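Cag-Z (PDB 1S2X) is of unknown function, but is encoded by the Helicobacter pylori cag pathogenicity island and is probably connected with its type IV secretion system. Local coordinates at residues 38-43 against 140-145; 81-86 against 121-126; 26-31 against 74-79; 136-141 against 157-162. The protein carries 1 engineered substitution. All coordinates share one frame; numbering follows the deposited sequence.

Contact 1: residues 38-43 against 140-145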
loop_
_atom_site.group_PDB
_atom_site.type_symbol
_atom_site.label_atom_id
_atom_site.label_comp_id
_atom_site.label_asym_id
_atom_site.label_seq_id
_atom_site.Cartn_x
_atom_site.Cartn_y
_atom_site.Cartn_z
ATOM N N PHE A 38 1.306 7.598 -17.809
ATOM C CA PHE A 38 -0.070 8.119 -17.837
ATOM C C PHE A 38 -0.043 9.597 -17.491
ATOM O O PHE A 38 -0.679 10.420 -18.135
ATOM C CB PHE A 38 -0.982 7.337 -16.887
ATOM C CG PHE A 38 -2.412 7.878 -16.842
ATOM C CD1 PHE A 38 -2.839 8.642 -15.766
ATOM C CD2 PHE A 38 -3.295 7.615 -17.872
ATOM C CE1 PHE A 38 -4.128 9.156 -15.707
ATOM C CE2 PHE A 38 -4.577 8.148 -17.842
ATOM C CZ PHE A 38 -4.980 8.934 -16.781
ATOM N N ILE A 39 0.705 9.940 -16.440
ATOM C CA ILE A 39 0.741 11.338 -16.008
ATOM C C ILE A 39 1.212 12.249 -17.125
ATOM O O ILE A 39 0.601 13.256 -17.501
ATOM C CB ILE A 39 1.694 11.481 -14.809
ATOM C CG1 ILE A 39 1.104 10.905 -13.517
ATOM C CG2 ILE A 39 2.119 12.930 -14.667
ATOM C CD1 ILE A 39 -0.344 11.300 -13.351
ATOM N N GLN A 40 2.349 11.861 -17.702
ATOM C CA GLN A 40 2.889 12.625 -18.825
ATOM C C GLN A 40 1.925 12.754 -19.982
ATOM O O GLN A 40 1.892 13.772 -20.671
ATOM C CB GLN A 40 4.202 11.956 -19.300
ATOM C CG GLN A 40 5.331 12.273 -18.317
ATOM C CD GLN A 40 5.514 13.762 -18.088
ATOM O OE1 GLN A 40 5.672 14.552 -19.027
ATOM N NE2 GLN A 40 5.509 14.187 -16.825
ATOM N N ASN A 41 1.106 11.754 -20.266
ATOM C CA ASN A 41 0.237 11.884 -21.429
ATOM C C ASN A 41 -1.112 12.482 -21.097
ATOM O O ASN A 41 -1.817 12.924 -22.013
ATOM C CB ASN A 41 0.049 10.511 -22.093
ATOM C CG ASN A 41 1.245 10.103 -22.934
ATOM O OD1 ASN A 41 1.422 8.938 -23.292
ATOM N ND2 ASN A 41 2.097 11.072 -23.258
ATOM N N TYR A 42 -1.542 12.545 -19.833
ATOM C CA TYR A 42 -2.921 13.039 -19.653
ATOM C C TYR A 42 -3.038 14.107 -18.592
ATOM O O TYR A 42 -4.047 14.791 -18.481
ATOM C CB TYR A 42 -3.841 11.858 -19.299
ATOM C CG TYR A 42 -4.123 10.943 -20.472
ATOM C CD1 TYR A 42 -4.982 11.336 -21.489
ATOM C CD2 TYR A 42 -3.535 9.688 -20.565
ATOM C CE1 TYR A 42 -5.259 10.515 -22.576
ATOM C CE2 TYR A 42 -3.796 8.861 -21.639
ATOM C CZ TYR A 42 -4.652 9.280 -22.639
ATOM O OH TYR A 42 -4.911 8.452 -23.702
ATOM N N ALA A 43 -2.003 14.257 -17.757
ATOM C CA ALA A 43 -2.233 15.138 -16.601
ATOM C C ALA A 43 -1.359 16.376 -16.591
ATOM O O ALA A 43 -1.501 17.213 -15.692
ATOM C CB ALA A 43 -2.041 14.341 -15.319
ATOM N N ARG A 140 1.618 16.326 -8.019
ATOM C CA ARG A 140 1.860 17.626 -7.395
ATOM C C ARG A 140 2.569 18.569 -8.351
ATOM O O ARG A 140 2.389 19.786 -8.284
ATOM C CB ARG A 140 2.706 17.471 -6.133
ATOM C CG ARG A 140 2.161 18.172 -4.903
ATOM C CD ARG A 140 1.702 19.597 -5.182
ATOM N NE ARG A 140 1.156 20.242 -3.988
ATOM C CZ ARG A 140 0.827 21.518 -3.852
ATOM N NH1 ARG A 140 0.970 22.387 -4.846
ATOM N NH2 ARG A 140 0.345 21.948 -2.699
ATOM N N GLU A 141 3.388 18.033 -9.257
ATOM C CA GLU A 141 4.161 18.988 -10.056
ATOM C C GLU A 141 3.354 19.648 -11.172
ATOM O O GLU A 141 3.936 20.551 -11.789
ATOM C CB GLU A 141 5.397 18.281 -10.612
ATOM C CG GLU A 141 5.115 17.283 -11.717
ATOM C CD GLU A 141 4.944 15.860 -11.227
ATOM O OE1 GLU A 141 5.105 14.933 -12.050
ATOM O OE2 GLU A 141 4.643 15.654 -10.028
ATOM N N TYR A 142 2.105 19.284 -11.440
ATOM C CA TYR A 142 1.260 19.835 -12.494
ATOM C C TYR A 142 0.034 20.541 -11.926
ATOM O O TYR A 142 -0.905 20.887 -12.652
ATOM C CB TYR A 142 0.837 18.750 -13.516
ATOM C CG TYR A 142 2.100 18.184 -14.147
ATOM C CD1 TYR A 142 2.917 19.040 -14.889
ATOM C CD2 TYR A 142 2.489 16.864 -14.008
ATOM C CE1 TYR A 142 4.082 18.590 -15.483
ATOM C CE2 TYR A 142 3.658 16.405 -14.596
ATOM C CZ TYR A 142 4.451 17.270 -15.333
ATOM O OH TYR A 142 5.615 16.832 -15.927
ATOM N N LEU A 143 0.043 20.763 -10.625
ATOM C CA LEU A 143 -1.036 21.464 -9.933
ATOM C C LEU A 143 -0.920 22.977 -10.120
ATOM O O LEU A 143 0.142 23.517 -9.794
ATOM C CB LEU A 143 -0.999 21.165 -8.438
ATOM C CG LEU A 143 -1.775 19.963 -7.890
ATOM C CD1 LEU A 143 -1.930 18.869 -8.922
ATOM C CD2 LEU A 143 -1.085 19.425 -6.645
ATOM N N PRO A 144 -1.963 23.643 -10.595
ATOM C CA PRO A 144 -1.934 25.101 -10.758
ATOM C C PRO A 144 -1.619 25.826 -9.447
ATOM O O PRO A 144 -1.955 25.374 -8.348
ATOM C CB PRO A 144 -3.351 25.461 -11.202
ATOM C CG PRO A 144 -4.011 24.196 -11.602
ATOM C CD PRO A 144 -3.251 23.058 -10.997
ATOM N N PRO A 145 -0.990 26.997 -9.547
ATOM C CA PRO A 145 -0.477 27.676 -8.354
ATOM C C PRO A 145 -1.597 28.169 -7.446
ATOM O O PRO A 145 -1.396 28.482 -6.279
ATOM C CB PRO A 145 0.303 28.860 -8.927
ATOM C CG PRO A 145 -0.286 29.094 -10.280
ATOM C CD PRO A 145 -0.761 27.769 -10.779
#
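The C-terminal part of helix 31-43 meets a loop of the chain at Tyr142, whose side chain touches Ile39, Gln40 and Ala43 and supplies nearly all of the loop's side of the interface. The loop leads from helix 105-135 to helix 149-158, so a residue outside any long helix does the docking. Gln40 bends at chi2 (-55°), and chi3 (-53°) turns its amide so that NE2 faces the phenol and donates to Tyr142 OH over 2.8 Å. The bond is nearly straight, at 167°, and the hydroxyl oxygen lies almost in the amide plane, although the amide and the ring are themselves steeply inclined to one another. Further down the ring the contact turns apolar: Ile39 CG2, directed away from its own backbone N, comes obliquely to Tyr142 CE2 at 3.8 Å. At the base, Ala43 O lies 3.5 Å from Tyr142 CB. Within the loop, Glu141 CG sits 3.3 Å above one face of the Tyr142 ring, toward its rim, which probably limits how far the ring can turn. The phenol is held at its oxygen by a hydrogen bond and along one side by packing. The arrangement is that of an interhelical loop in an all-alpha protein, packed on a helix largely through one aromatic side chain.

Contact 2: residues 81-86 against 121-126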
loop_
_atom_site.group_PDB
_atom_site.type_symbol
_atom_site.label_atom_id
_atom_site.label_comp_id
_atom_site.label_asym_id
_atom_site.label_seq_id
_atom_site.Cartn_x
_atom_site.Cartn_y
_atom_site.Cartn_z
ATOM N N ASN A 81 -3.552 -7.009 -0.057
ATOM C CA ASN A 81 -4.234 -8.086 0.669
ATOM C C ASN A 81 -3.453 -9.388 0.545
ATOM O O ASN A 81 -3.218 -10.093 1.524
ATOM C CB ASN A 81 -5.671 -8.260 0.162
ATOM C CG ASN A 81 -6.496 -9.176 1.040
ATOM O OD1 ASN A 81 -7.297 -8.719 1.866
ATOM N ND2 ASN A 81 -6.320 -10.487 0.876
ATOM N N ASN A 82 -3.041 -9.744 -0.668
ATOM C CA ASN A 82 -2.266 -10.950 -0.912
ATOM C C ASN A 82 -0.976 -10.968 -0.097
ATOM O O ASN A 82 -0.634 -11.955 0.544
ATOM C CB ASN A 82 -1.902 -11.067 -2.388
ATOM C CG ASN A 82 -3.140 -11.205 -3.256
ATOM O OD1 ASN A 82 -4.250 -11.276 -2.725
ATOM N ND2 ASN A 82 -2.934 -11.235 -4.569
ATOM N N LEU A 83 -0.254 -9.850 -0.143
ATOM C CA LEU A 83 0.983 -9.688 0.596
ATOM C C LEU A 83 0.783 -9.835 2.094
ATOM O O LEU A 83 1.517 -10.536 2.783
ATOM C CB LEU A 83 1.584 -8.291 0.327
ATOM C CG LEU A 83 2.868 -8.027 1.127
ATOM C CD1 LEU A 83 4.051 -7.931 0.180
ATOM C CD2 LEU A 83 2.730 -6.777 1.976
ATOM N N VAL A 84 -0.224 -9.135 2.613
ATOM C CA VAL A 84 -0.509 -9.177 4.042
ATOM C C VAL A 84 -0.854 -10.596 4.493
ATOM O O VAL A 84 -0.380 -11.026 5.548
ATOM C CB VAL A 84 -1.650 -8.222 4.419
ATOM C CG1 VAL A 84 -2.145 -8.463 5.843
ATOM C CG2 VAL A 84 -1.171 -6.786 4.243
ATOM N N LEU A 85 -1.664 -11.271 3.685
ATOM C CA LEU A 85 -2.090 -12.629 3.991
ATOM C C LEU A 85 -0.882 -13.563 4.024
ATOM O O LEU A 85 -0.693 -14.312 4.986
ATOM C CB LEU A 85 -3.134 -13.093 2.979
ATOM C CG LEU A 85 -3.768 -14.464 3.236
ATOM C CD1 LEU A 85 -4.528 -14.479 4.553
ATOM C CD2 LEU A 85 -4.676 -14.850 2.082
ATOM N N ALA A 86 -0.094 -13.484 2.959
ATOM C CA ALA A 86 1.070 -14.325 2.756
ATOM C C ALA A 86 2.096 -14.140 3.882
ATOM O O ALA A 86 2.730 -15.136 4.239
ATOM C CB ALA A 86 1.757 -14.069 1.424
ATOM N N ASN A 121 5.851 -4.161 10.483
ATOM C CA ASN A 121 6.685 -3.194 9.788
ATOM C C ASN A 121 6.813 -3.450 8.302
ATOM O O ASN A 121 6.812 -2.522 7.473
ATOM C CB ASN A 121 8.081 -3.180 10.449
ATOM C CG ASN A 121 7.958 -2.458 11.787
ATOM O OD1 ASN A 121 8.756 -2.659 12.692
ATOM N ND2 ASN A 121 6.935 -1.618 11.881
ATOM N N PHE A 122 6.927 -4.731 7.949
ATOM C CA PHE A 122 7.035 -5.049 6.526
ATOM C C PHE A 122 5.724 -4.746 5.810
ATOM O O PHE A 122 5.707 -4.219 4.697
ATOM C CB PHE A 122 7.433 -6.508 6.392
ATOM C CG PHE A 122 7.331 -7.098 4.997
ATOM C CD1 PHE A 122 6.251 -7.880 4.642
ATOM C CD2 PHE A 122 8.312 -6.873 4.049
ATOM C CE1 PHE A 122 6.154 -8.419 3.374
ATOM C CE2 PHE A 122 8.229 -7.423 2.786
ATOM C CZ PHE A 122 7.148 -8.212 2.443
ATOM N N THR A 123 4.590 -5.074 6.440
ATOM C CA THR A 123 3.317 -4.875 5.760
ATOM C C THR A 123 2.961 -3.391 5.718
ATOM O O THR A 123 2.560 -2.907 4.658
ATOM C CB THR A 123 2.135 -5.625 6.402
ATOM O OG1 THR A 123 2.032 -5.269 7.780
ATOM C CG2 THR A 123 2.358 -7.127 6.338
ATOM N N CYS A 124 3.115 -2.731 6.857
ATOM C CA CYS A 124 2.799 -1.305 6.961
ATOM C C CYS A 124 3.666 -0.465 6.031
ATOM O O CYS A 124 3.218 0.550 5.485
ATOM C CB CYS A 124 2.925 -0.843 8.413
ATOM S SG CYS A 124 1.458 -1.231 9.407
ATOM N N ASP A 125 4.919 -0.847 5.796
ATOM C CA ASP A 125 5.734 -0.088 4.852
ATOM C C ASP A 125 5.265 -0.358 3.432
ATOM O O ASP A 125 5.316 0.505 2.558
ATOM C CB ASP A 125 7.217 -0.430 4.960
ATOM C CG ASP A 125 7.860 0.044 6.249
ATOM O OD1 ASP A 125 7.215 0.769 7.032
ATOM O OD2 ASP A 125 9.036 -0.330 6.483
ATOM N N GLU A 126 4.798 -1.581 3.149
ATOM C CA GLU A 126 4.384 -1.778 1.755
ATOM C C GLU A 126 3.070 -1.052 1.480
ATOM O O GLU A 126 2.888 -0.557 0.363
ATOM C CB GLU A 126 4.269 -3.257 1.395
ATOM C CG GLU A 126 5.595 -3.903 1.025
ATOM C CD GLU A 126 6.108 -3.395 -0.311
ATOM O OE1 GLU A 126 7.173 -2.751 -0.319
ATOM O OE2 GLU A 126 5.448 -3.633 -1.344
#
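Leu83 and Phe122 cross obliquely, while Val84 and Thr123, next to them, meet at about a right angle; these two encounters join antiparallel helices whose local axes run 175° apart and approach to 10.1 Å. The helices, 74-101 and 105-135, follow one another in the chain as a helical hairpin. Leu83 reaches toward the other helix, its CG anti to the backbone N (chi1 178°). Both of its branches border the Phe122 ring, CD1 coming nearest to CZ at 3.8 Å, while CD2 also meets Glu126 CB at 3.9 Å, so the leucine fits between two residues one helical turn apart. Val84 offers CG2 to Thr123 CB at 4.1 Å, with the threonine methyl equally near. Thr123 presents its apolar side here while its OG1 bonds back to Phe119 O in its own helix. Glu126 behaves likewise: its aliphatic part packs on Leu83, while its bent chain takes the carboxylate to Tyr79 OH and, in a salt bridge, to Arg129. Ile175 of helix 161-183 touches Val84 and Thr123, and Leu21 of helix 14-23 touches Phe122 and Glu126. No hydrogen bond crosses between the two segments; their cohesion is apolar, and the polar groups of Thr123 and Glu126 are satisfied by partners outside them.

Contact 3: residues 26-31 against 74-79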
loop_
_atom_site.group_PDB
_atom_site.type_symbol
_atom_site.label_atom_id
_atom_site.label_comp_id
_atom_site.label_asym_id
_atom_site.label_seq_id
_atom_site.Cartn_x
_atom_site.Cartn_y
_atom_site.Cartn_z
ATOM N N SER A 26 3.900 -9.611 -9.142
ATOM C CA SER A 26 3.355 -9.455 -10.486
ATOM C C SER A 26 2.346 -8.317 -10.563
ATOM O O SER A 26 2.322 -7.595 -11.560
ATOM C CB SER A 26 2.673 -10.731 -11.008
ATOM O OG SER A 26 2.205 -10.482 -12.335
ATOM N N LEU A 27 1.510 -8.164 -9.533
ATOM C CA LEU A 27 0.519 -7.089 -9.665
ATOM C C LEU A 27 1.188 -5.721 -9.760
ATOM O O LEU A 27 0.591 -4.780 -10.287
ATOM C CB LEU A 27 -0.476 -7.154 -8.515
ATOM C CG LEU A 27 -1.738 -7.979 -8.794
ATOM C CD1 LEU A 27 -2.655 -7.977 -7.582
ATOM C CD2 LEU A 27 -2.478 -7.464 -10.024
HETATM N N MSE A 28 2.413 -5.602 -9.268
HETATM C CA MSE A 28 3.128 -4.347 -9.162
HETATM C C MSE A 28 4.058 -4.102 -10.338
HETATM O O MSE A 28 4.703 -3.056 -10.419
HETATM C CB MSE A 28 3.960 -4.328 -7.863
HETATM C CG MSE A 28 3.038 -4.375 -6.646
HETATM SE SE MSE A 28 1.796 -3.062 -6.758
HETATM C CE MSE A 28 2.850 -1.641 -6.418
ATOM N N ARG A 29 4.125 -5.079 -11.241
ATOM C CA ARG A 29 5.061 -4.954 -12.354
ATOM C C ARG A 29 4.826 -3.669 -13.142
ATOM O O ARG A 29 3.730 -3.462 -13.654
ATOM C CB ARG A 29 4.952 -6.168 -13.282
ATOM C CG ARG A 29 5.729 -7.378 -12.764
ATOM C CD ARG A 29 5.431 -8.620 -13.595
ATOM N NE ARG A 29 6.640 -9.423 -13.782
ATOM C CZ ARG A 29 7.029 -9.943 -14.944
ATOM N NH1 ARG A 29 8.145 -10.658 -15.032
ATOM N NH2 ARG A 29 6.279 -9.751 -16.016
ATOM N N ASN A 30 5.856 -2.838 -13.205
ATOM C CA ASN A 30 5.885 -1.630 -14.007
ATOM C C ASN A 30 4.976 -0.525 -13.476
ATOM O O ASN A 30 4.689 0.426 -14.207
ATOM C CB ASN A 30 5.488 -1.965 -15.455
ATOM C CG ASN A 30 6.717 -2.330 -16.270
ATOM O OD1 ASN A 30 6.920 -1.806 -17.366
ATOM N ND2 ASN A 30 7.545 -3.224 -15.736
ATOM N N ALA A 31 4.531 -0.634 -12.232
ATOM C CA ALA A 31 3.610 0.348 -11.663
ATOM C C ALA A 31 4.134 1.774 -11.772
ATOM O O ALA A 31 3.405 2.698 -12.140
ATOM C CB ALA A 31 3.346 0.023 -10.207
ATOM N N ASP A 74 -7.870 -0.754 -7.637
ATOM C CA ASP A 74 -8.358 -2.014 -7.078
ATOM C C ASP A 74 -7.276 -3.087 -7.109
ATOM O O ASP A 74 -7.117 -3.884 -6.180
ATOM C CB ASP A 74 -9.620 -2.441 -7.836
ATOM C CG ASP A 74 -10.767 -1.466 -7.547
ATOM O OD1 ASP A 74 -11.665 -1.306 -8.398
ATOM O OD2 ASP A 74 -10.758 -0.855 -6.462
ATOM N N ALA A 75 -6.487 -3.102 -8.186
ATOM C CA ALA A 75 -5.422 -4.109 -8.264
ATOM C C ALA A 75 -4.441 -3.960 -7.112
ATOM O O ALA A 75 -4.039 -4.954 -6.503
ATOM C CB ALA A 75 -4.696 -3.965 -9.588
ATOM N N TYR A 76 -4.040 -2.722 -6.810
ATOM C CA TYR A 76 -3.084 -2.500 -5.719
ATOM C C TYR A 76 -3.707 -2.933 -4.388
ATOM O O TYR A 76 -2.948 -3.318 -3.500
ATOM C CB TYR A 76 -2.615 -1.047 -5.595
ATOM C CG TYR A 76 -1.982 -0.494 -6.847
ATOM C CD1 TYR A 76 -2.109 0.841 -7.208
ATOM C CD2 TYR A 76 -1.246 -1.326 -7.687
ATOM C CE1 TYR A 76 -1.525 1.327 -8.364
ATOM C CE2 TYR A 76 -0.663 -0.846 -8.841
ATOM C CZ TYR A 76 -0.804 0.483 -9.174
ATOM O OH TYR A 76 -0.220 0.963 -10.326
ATOM N N TYR A 77 -5.025 -2.841 -4.306
ATOM C CA TYR A 77 -5.816 -3.265 -3.159
ATOM C C TYR A 77 -5.581 -4.759 -2.931
ATOM O O TYR A 77 -5.341 -5.194 -1.805
ATOM C CB TYR A 77 -7.318 -2.986 -3.323
ATOM C CG TYR A 77 -8.128 -3.409 -2.111
ATOM C CD1 TYR A 77 -8.052 -2.685 -0.932
ATOM C CD2 TYR A 77 -8.958 -4.525 -2.110
ATOM C CE1 TYR A 77 -8.770 -3.037 0.194
ATOM C CE2 TYR A 77 -9.681 -4.893 -0.989
ATOM C CZ TYR A 77 -9.589 -4.147 0.167
ATOM O OH TYR A 77 -10.295 -4.480 1.304
ATOM N N ASN A 78 -5.651 -5.501 -4.030
ATOM C CA ASN A 78 -5.487 -6.952 -3.998
ATOM C C ASN A 78 -4.025 -7.320 -3.736
ATOM O O ASN A 78 -3.754 -8.254 -2.974
ATOM C CB ASN A 78 -5.978 -7.609 -5.279
ATOM C CG ASN A 78 -7.418 -7.330 -5.661
ATOM O OD1 ASN A 78 -8.304 -6.998 -4.865
ATOM N ND2 ASN A 78 -7.687 -7.472 -6.957
ATOM N N TYR A 79 -3.102 -6.586 -4.353
ATOM C CA TYR A 79 -1.683 -6.821 -4.102
ATOM C C TYR A 79 -1.417 -6.770 -2.595
ATOM O O TYR A 79 -0.844 -7.694 -2.018
ATOM C CB TYR A 79 -0.780 -5.821 -4.835
ATOM C CG TYR A 79 0.639 -5.849 -4.299
ATOM C CD1 TYR A 79 1.507 -6.891 -4.614
ATOM C CD2 TYR A 79 1.111 -4.842 -3.470
ATOM C CE1 TYR A 79 2.799 -6.914 -4.119
ATOM C CE2 TYR A 79 2.400 -4.861 -2.970
ATOM C CZ TYR A 79 3.245 -5.904 -3.297
ATOM O OH TYR A 79 4.533 -5.916 -2.799
#
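With CG anti to the carbonyl carbon (chi1 -64°) and a bend at chi2 (-53°), selenomethionine Met28 lays CG and then SE against Tyr79, with SE also beside Tyr76. Its CG stands over the centre of the Tyr79 ring, 3.4 Å from the centroid and only 4° off the normal, a CH-pi contact of close to ideal geometry. SE follows over the face of the same ring, 4.1 Å from the Tyr79 centroid, and also touches Tyr76 CD2 at 3.6 Å, approaching that second ring obliquely. The selenium is thereby shared by two Met-aromatic contacts. Beside it, Leu27 lies against the helix backbone: CD1 is 3.5 Å from both Ala75 O and Tyr79 N, the two ends of one helical hydrogen bond, while CD2 rests on Ala75 CB. Ala31 completes the interface, placing CB 3.7 Å from Tyr76 OH. Arg129 and Ile130 of helix 105-135 touch Met28, which therefore also meets a second helix. A type I turn from Ser26 to Arg29 runs into a type II turn from Met28 to Ala31, so the loop presents Leu27, Met28 and Ala31 together. This is a Met-aromatic cluster formed where a double-turn connection between helices packs on the first turns of helix 74-101.

Contact 4: residues 136-141 against 157-162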
loop_
_atom_site.group_PDB
_atom_site.type_symbol
_atom_site.label_atom_id
_atom_site.label_comp_id
_atom_site.label_asym_id
_atom_site.label_seq_id
_atom_site.Cartn_x
_atom_site.Cartn_y
_atom_site.Cartn_z
ATOM N N SER A 136 0.154 9.785 -5.946
ATOM C CA SER A 136 0.849 10.511 -7.009
ATOM C C SER A 136 0.108 10.570 -8.331
ATOM O O SER A 136 0.643 11.225 -9.235
ATOM C CB SER A 136 2.228 9.859 -7.246
ATOM O OG SER A 136 2.049 8.753 -8.123
ATOM N N TYR A 137 -1.064 9.944 -8.496
ATOM C CA TYR A 137 -1.876 10.127 -9.716
ATOM C C TYR A 137 -2.573 11.483 -9.781
ATOM O O TYR A 137 -3.185 11.900 -10.770
ATOM C CB TYR A 137 -2.927 9.003 -9.812
ATOM C CG TYR A 137 -2.338 7.773 -10.501
ATOM C CD1 TYR A 137 -2.504 7.610 -11.868
ATOM C CD2 TYR A 137 -1.620 6.819 -9.784
ATOM C CE1 TYR A 137 -1.977 6.509 -12.529
ATOM C CE2 TYR A 137 -1.087 5.717 -10.429
ATOM C CZ TYR A 137 -1.273 5.577 -11.794
ATOM O OH TYR A 137 -0.752 4.478 -12.452
ATOM N N LEU A 138 -2.523 12.250 -8.700
ATOM C CA LEU A 138 -2.769 13.690 -8.710
ATOM C C LEU A 138 -1.371 14.306 -8.600
ATOM O O LEU A 138 -0.845 14.449 -7.496
ATOM C CB LEU A 138 -3.674 14.166 -7.579
ATOM C CG LEU A 138 -3.938 15.688 -7.535
ATOM C CD1 LEU A 138 -4.620 16.134 -8.822
ATOM C CD2 LEU A 138 -4.745 16.081 -6.306
ATOM N N PRO A 139 -0.743 14.586 -9.734
ATOM C CA PRO A 139 0.697 14.856 -9.704
ATOM C C PRO A 139 0.925 16.254 -9.141
ATOM O O PRO A 139 0.489 17.260 -9.688
ATOM C CB PRO A 139 1.097 14.759 -11.173
ATOM C CG PRO A 139 -0.142 15.142 -11.925
ATOM C CD PRO A 139 -1.300 14.674 -11.086
ATOM N N ARG A 140 1.618 16.326 -8.019
ATOM C CA ARG A 140 1.860 17.626 -7.395
ATOM C C ARG A 140 2.569 18.569 -8.351
ATOM O O ARG A 140 2.389 19.786 -8.284
ATOM C CB ARG A 140 2.706 17.471 -6.133
ATOM C CG ARG A 140 2.161 18.172 -4.903
ATOM C CD ARG A 140 1.702 19.597 -5.182
ATOM N NE ARG A 140 1.156 20.242 -3.988
ATOM C CZ ARG A 140 0.827 21.518 -3.852
ATOM N NH1 ARG A 140 0.970 22.387 -4.846
ATOM N NH2 ARG A 140 0.345 21.948 -2.699
ATOM N N GLU A 141 3.388 18.033 -9.257
ATOM C CA GLU A 141 4.161 18.988 -10.056
ATOM C C GLU A 141 3.354 19.648 -11.172
ATOM O O GLU A 141 3.936 20.551 -11.789
ATOM C CB GLU A 141 5.397 18.281 -10.612
ATOM C CG GLU A 141 5.115 17.283 -11.717
ATOM C CD GLU A 141 4.944 15.860 -11.227
ATOM O OE1 GLU A 141 5.105 14.933 -12.050
ATOM O OE2 GLU A 141 4.643 15.654 -10.028
ATOM N N GLN A 157 -10.892 13.095 -4.491
ATOM C CA GLN A 157 -12.137 12.316 -4.482
ATOM C C GLN A 157 -12.531 12.018 -5.918
ATOM O O GLN A 157 -12.913 10.896 -6.251
ATOM C CB GLN A 157 -13.231 13.053 -3.710
ATOM C CG GLN A 157 -12.890 13.242 -2.233
ATOM C CD GLN A 157 -13.880 14.065 -1.437
ATOM O OE1 GLN A 157 -14.104 15.255 -1.676
ATOM N NE2 GLN A 157 -14.499 13.449 -0.435
ATOM N N ILE A 158 -12.432 13.008 -6.808
ATOM C CA ILE A 158 -12.878 12.716 -8.186
ATOM C C ILE A 158 -11.986 11.705 -8.875
ATOM O O ILE A 158 -12.443 10.947 -9.726
ATOM C CB ILE A 158 -12.931 13.979 -9.056
ATOM C CG1 ILE A 158 -13.901 15.055 -8.546
ATOM C CG2 ILE A 158 -13.244 13.622 -10.506
ATOM C CD1 ILE A 158 -13.630 16.400 -9.186
ATOM N N LEU A 159 -10.701 11.664 -8.522
ATOM C CA LEU A 159 -9.803 10.710 -9.172
ATOM C C LEU A 159 -9.848 9.317 -8.590
ATOM O O LEU A 159 -9.143 8.418 -9.074
ATOM C CB LEU A 159 -8.359 11.246 -9.115
ATOM C CG LEU A 159 -8.141 12.560 -9.865
ATOM C CD1 LEU A 159 -6.724 13.089 -9.650
ATOM C CD2 LEU A 159 -8.393 12.413 -11.357
ATOM N N GLY A 160 -10.659 9.074 -7.566
ATOM C CA GLY A 160 -10.728 7.711 -7.055
ATOM C C GLY A 160 -9.741 7.446 -5.943
ATOM O O GLY A 160 -9.711 6.348 -5.369
ATOM N N ILE A 161 -8.939 8.469 -5.630
ATOM C CA ILE A 161 -7.844 8.257 -4.680
ATOM C C ILE A 161 -8.366 8.197 -3.256
ATOM O O ILE A 161 -8.019 7.339 -2.432
ATOM C CB ILE A 161 -6.764 9.342 -4.861
ATOM C CG1 ILE A 161 -6.116 9.320 -6.244
ATOM C CG2 ILE A 161 -5.741 9.246 -3.735
ATOM C CD1 ILE A 161 -5.271 10.520 -6.633
ATOM N N ASP A 162 -9.277 9.119 -2.962
ATOM C CA ASP A 162 -9.893 9.160 -1.649
ATOM C C ASP A 162 -10.523 7.813 -1.295
ATOM O O ASP A 162 -10.352 7.318 -0.177
ATOM C CB ASP A 162 -10.930 10.289 -1.608
ATOM C CG ASP A 162 -11.581 10.374 -0.235
ATOM O OD1 ASP A 162 -10.885 10.715 0.743
ATOM O OD2 ASP A 162 -12.794 10.084 -0.162
#
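Leu138 and Leu159 bring the two backbones closest, their CA atoms 7.7 Å apart, and Gly160, with a positive phi of 91°, lies between Leu159 and Ile161, both of which point toward the loop. Leu138 projects from the loop after helix 105-135, its CG extended away from the backbone N (chi1 179°), and crosses Leu159 at about a right angle. The methyl Leu159 CD1 rests 3.8 Å from Leu138 CD1 and equally near Leu138 CB, touching both the tip and the base of its partner. The glycine completes a Schellman motif that ends helix 149-158 and at the same time occupies the N-cap position of helix 161-183, making this a very short helix-to-helix corner against which the loop packs. Ile161 starts the new helix and sends CD1 toward the loop backbone, 3.8 Å from Leu138 N and 4.2 Å from Tyr137 CB. From there the Tyr137 ring leads away from the corner and meets Phe73 edge to face. Val59, Leu62 and Met66 of helix 52-68 pack on Leu159. A bound isopropanol, probably from the crystallisation liquor, lies about 4 Å from the side chain of Ile161.

From the N terminus, residues 26-31 open contact 3, which closes on the start of helix 74-101. Before it does, residues 38-43 have opened contact 1, so the two loops cross. Contact 2 runs from 81-86 to 121-126, wholly within the long loop of contact 1 and in series with contact 3, with which it shares helix 74-101. Contact 1 closes at 140-145; contact 4 opens at the overlapping 136-141 and closes a short loop at 157-162. Contacts 2 and 3 tie together the helical bundle; contacts 1 and 4 set the loop after helix 105-135 against helix 31-43 and the junction of helices 149-158 and 161-183. Tyr76 near Tyr137 joins contact 3 to contact 4.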